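Local coordinates for protein Hsp70/Hsp90 co-chaperone CNS1 (Saccharomyces cerevisiae, PDB 6HFM) that acts as a co-chaperone of Hsp90 and Hsp70, stimulating the ATPase of the Hsp70 SSA1 and linking Hsp90 to translation elongation, at residues A[21-26]-A[133-138]. Residues are numbered along the deposited sequence; the frame is centred on the assembly and turned at random.
Sequences IKTHSP and PLFDNA
The edge of the Phe135 ring receives Thr23 CG2, which lies near the ring plane, 4.0 Å from Phe135 CD1. Ile21 comes to the Phe135 ring obliquely, its CG2 3.8 Å from Phe135 CE1; Lys140 adds a cation-pi contact, and Arg165 of the C-terminal loop touches both Phe135 and Ile21. The second flat group, the Asp136 carboxylate, turns the syn sides of both oxygens to Thr23. This is a minimal parallel two-stranded sheet, strand 20-21 beside 134-135, in the C-terminal wheel domain of the co-chaperone. Ile21 N donates to Leu134 O (2.9 Å), and Ile21 O takes Asp136 N, two bonds flanking Phe135 as expected of a parallel bridge. Ile21 O also lies 3.3 Å from Phe135 CA, a CA-H...O contact. On the face with Phe135, Ile21 CG1 sits alongside the Pro133 ring, 3.8 Å from Pro133 CB; the Pro133 side chain is about 7 Å from the magnesium ion bound at Asn17 and Leu125.

Just past the strand the chain reverses in a type I' beta turn with Asp136 and Asn137 at its two middle positions, and Phe135 and Ala138 bond to each other in both directions, the turn-closing Ala138 N to Phe135 O bond being weak. Asn20 OD1 accepts Asn137 N there, a further tie to the other strand. With CG anti to its own carbonyl carbon (chi1 -52°), Asp136 reaches across to the 21-26 loop. Thr23 N donates to Asp136 OD1 at 2.9 Å, almost straight (171°) and 23° out of the carboxylate plane, while Thr23 OG1 donates to the syn lone pair of Asp136 OD2 at 2.6 Å. An alanine at Asp136 would probably leave Thr23 N and OG1 without these acceptors and the loop beyond Lys22 less firmly tied to the turn. Pro26 CB packs against Asp136 OD2.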
ATOM      1  N   ILE A  21      -5.909  -9.530  -2.691  1.00 16.26           N
ATOM      2  CA  ILE A  21      -6.387 -10.290  -1.540  1.00 17.67           C
ATOM      3  C   ILE A  21      -7.597  -9.565  -0.950  1.00 18.07           C
ATOM      4  O   ILE A  21      -7.491  -8.407  -0.554  1.00 17.34           O
ATOM      5  CB  ILE A  21      -5.289 -10.418  -0.455  1.00 19.06           C
ATOM      6  CG1 ILE A  21      -4.052 -11.173  -0.988  1.00 21.87           C
ATOM      7  CG2 ILE A  21      -5.826 -11.102   0.804  1.00 19.09           C
ATOM      8  CD1 ILE A  21      -4.298 -12.582  -1.476  1.00 24.24           C
ATOM      9  N   LYS A  22      -8.735 -10.257  -0.875  1.00 18.02           N
ATOM     10  CA  LYS A  22      -9.923  -9.697  -0.231  1.00 19.43           C
ATOM     11  C   LYS A  22      -9.895  -9.988   1.270  1.00 18.33           C
ATOM     12  O   LYS A  22      -9.509 -11.092   1.691  1.00 18.12           O
ATOM     13  CB  LYS A  22     -11.196 -10.224  -0.889  1.00 21.90           C
ATOM     14  CG  LYS A  22     -11.356  -9.679  -2.300  1.00 24.50           C
ATOM     15  CD  LYS A  22     -12.523 -10.290  -3.042  1.00 28.92           C
ATOM     16  CE  LYS A  22     -12.541  -9.782  -4.473  1.00 32.46           C
ATOM     17  NZ  LYS A  22     -13.762 -10.200  -5.198  1.00 35.33           N
ATOM     18  N   THR A  23     -10.270  -8.983   2.065  1.00 17.59           N
ATOM     19  CA  THR A  23     -10.300  -9.094   3.526  1.00 18.31           C
ATOM     20  C   THR A  23     -11.745  -9.057   4.011  1.00 18.50           C
ATOM     21  O   THR A  23     -12.639  -8.588   3.299  1.00 18.13           O
ATOM     22  CB  THR A  23      -9.444  -8.004   4.222  1.00 18.61           C
ATOM     23  OG1 THR A  23     -10.026  -6.708   4.051  1.00 19.44           O
ATOM     24  CG2 THR A  23      -8.018  -8.013   3.683  1.00 18.91           C
ATOM     25  N   HIS A  24     -11.979  -9.584   5.212  1.00 19.07           N
ATOM     26  CA  HIS A  24     -13.356  -9.694   5.717  1.00 20.20           C
ATOM     27  C   HIS A  24     -13.929  -8.355   6.176  1.00 20.78           C
ATOM     28  O   HIS A  24     -15.129  -8.112   6.005  1.00 22.10           O
ATOM     29  CB  HIS A  24     -13.517 -10.795   6.791  1.00 21.15           C
ATOM     30  CG  HIS A  24     -12.673 -10.625   8.018  1.00 21.56           C
ATOM     31  ND1 HIS A  24     -12.935  -9.682   8.988  1.00 21.74           N
ATOM     32  CD2 HIS A  24     -11.609 -11.337   8.466  1.00 22.32           C
ATOM     33  CE1 HIS A  24     -12.047  -9.794   9.962  1.00 23.27           C
ATOM     34  NE2 HIS A  24     -11.232 -10.794   9.670  1.00 23.86           N
ATOM     35  N   SER A  25     -13.078  -7.482   6.717  1.00 20.96           N
ATOM     36  CA  SER A  25     -13.531  -6.224   7.310  1.00 22.45           C
ATOM     37  C   SER A  25     -12.720  -5.022   6.811  1.00 21.55           C
ATOM     38  O   SER A  25     -12.052  -4.351   7.601  1.00 24.62           O
ATOM     39  CB  SER A  25     -13.473  -6.341   8.832  1.00 23.74           C
ATOM     40  OG  SER A  25     -14.313  -7.398   9.267  1.00 25.58           O
ATOM     41  N   PRO A  26     -12.796  -4.739   5.495  1.00 20.37           N
ATOM     42  CA  PRO A  26     -12.119  -3.553   4.966  1.00 21.45           C
ATOM     43  C   PRO A  26     -12.713  -2.277   5.562  1.00 23.34           C
ATOM     44  O   PRO A  26     -13.908  -2.241   5.883  1.00 23.54           O
ATOM     45  CB  PRO A  26     -12.382  -3.643   3.459  1.00 20.81           C
ATOM     46  CG  PRO A  26     -13.645  -4.417   3.339  1.00 20.38           C
ATOM     47  CD  PRO A  26     -13.571  -5.427   4.444  1.00 20.45           C
ATOM     48  N   PRO A 133       0.760  -8.113  -2.734  1.00 15.44           N
ATOM     49  CA  PRO A 133      -0.592  -7.861  -3.253  1.00 15.72           C
ATOM     50  C   PRO A 133      -1.208  -6.495  -2.959  1.00 14.95           C
ATOM     51  O   PRO A 133      -0.790  -5.786  -2.035  1.00 14.98           O
ATOM     52  CB  PRO A 133      -1.451  -8.944  -2.563  1.00 16.49           C
ATOM     53  CG  PRO A 133      -0.508  -9.827  -1.836  1.00 18.03           C
ATOM     54  CD  PRO A 133       0.711  -9.017  -1.569  1.00 16.15           C
ATOM     55  N   LEU A 134      -2.230  -6.161  -3.746  1.00 14.87           N
ATOM     56  CA  LEU A 134      -3.265  -5.235  -3.315  1.00 14.89           C
ATOM     57  C   LEU A 134      -4.147  -5.942  -2.282  1.00 14.89           C
ATOM     58  O   LEU A 134      -4.301  -7.171  -2.306  1.00 15.20           O
ATOM     59  CB  LEU A 134      -4.127  -4.771  -4.496  1.00 14.90           C
ATOM     60  CG  LEU A 134      -3.465  -3.941  -5.600  1.00 15.70           C
ATOM     61  CD1 LEU A 134      -4.482  -3.649  -6.693  1.00 16.58           C
ATOM     62  CD2 LEU A 134      -2.889  -2.652  -5.047  1.00 16.62           C
ATOM     63  N   PHE A 135      -4.706  -5.147  -1.369  1.00 15.13           N
ATOM     64  CA  PHE A 135      -5.689  -5.614  -0.402  1.00 14.91           C
ATOM     65  C   PHE A 135      -6.982  -4.852  -0.670  1.00 15.34           C
ATOM     66  O   PHE A 135      -7.003  -3.626  -0.592  1.00 15.47           O
ATOM     67  CB  PHE A 135      -5.169  -5.430   1.030  1.00 16.12           C
ATOM     68  CG  PHE A 135      -4.105  -6.429   1.402  1.00 16.33           C
ATOM     69  CD1 PHE A 135      -4.442  -7.625   2.026  1.00 17.55           C
ATOM     70  CD2 PHE A 135      -2.775  -6.206   1.071  1.00 16.75           C
ATOM     71  CE1 PHE A 135      -3.467  -8.567   2.335  1.00 18.34           C
ATOM     72  CE2 PHE A 135      -1.801  -7.145   1.372  1.00 17.17           C
ATOM     73  CZ  PHE A 135      -2.148  -8.328   2.004  1.00 17.40           C
ATOM     74  N   ASP A 136      -8.041  -5.580  -1.044  1.00 15.46           N
ATOM     75  CA  ASP A 136      -9.333  -4.978  -1.395  1.00 15.71           C
ATOM     76  C   ASP A 136      -9.179  -3.933  -2.514  1.00 15.94           C
ATOM     77  O   ASP A 136      -9.776  -2.857  -2.469  1.00 17.08           O
ATOM     78  CB  ASP A 136      -9.980  -4.387  -0.136  1.00 16.69           C
ATOM     79  CG  ASP A 136     -10.050  -5.394   0.992  1.00 18.19           C
ATOM     80  OD1 ASP A 136     -10.769  -6.405   0.829  1.00 19.30           O
ATOM     81  OD2 ASP A 136      -9.384  -5.183   2.032  1.00 19.13           O
ATOM     82  N   ASN A 137      -8.360  -4.281  -3.509  1.00 15.63           N
ATOM     83  CA  ASN A 137      -8.070  -3.427  -4.672  1.00 16.46           C
ATOM     84  C   ASN A 137      -7.496  -2.059  -4.303  1.00 15.99           C
ATOM     85  O   ASN A 137      -7.744  -1.062  -4.981  1.00 17.03           O
ATOM     86  CB  ASN A 137      -9.304  -3.306  -5.599  1.00 18.01           C
ATOM     87  CG  ASN A 137      -9.417  -4.451  -6.595  1.00 20.78           C
ATOM     88  OD1 ASN A 137      -8.423  -5.079  -6.981  1.00 22.35           O
ATOM     89  ND2 ASN A 137     -10.637  -4.713  -7.032  1.00 24.74           N
ATOM     90  N   ALA A 138      -6.696  -2.035  -3.239  1.00 15.96           N
ATOM     91  CA  ALA A 138      -6.027  -0.824  -2.770  1.00 15.82           C
ATOM     92  C   ALA A 138      -4.638  -1.145  -2.226  1.00 15.25           C
ATOM     93  O   ALA A 138      -4.376  -2.257  -1.750  1.00 15.52           O
ATOM     94  CB  ALA A 138      -6.864  -0.131  -1.704  1.00 16.89           C
TER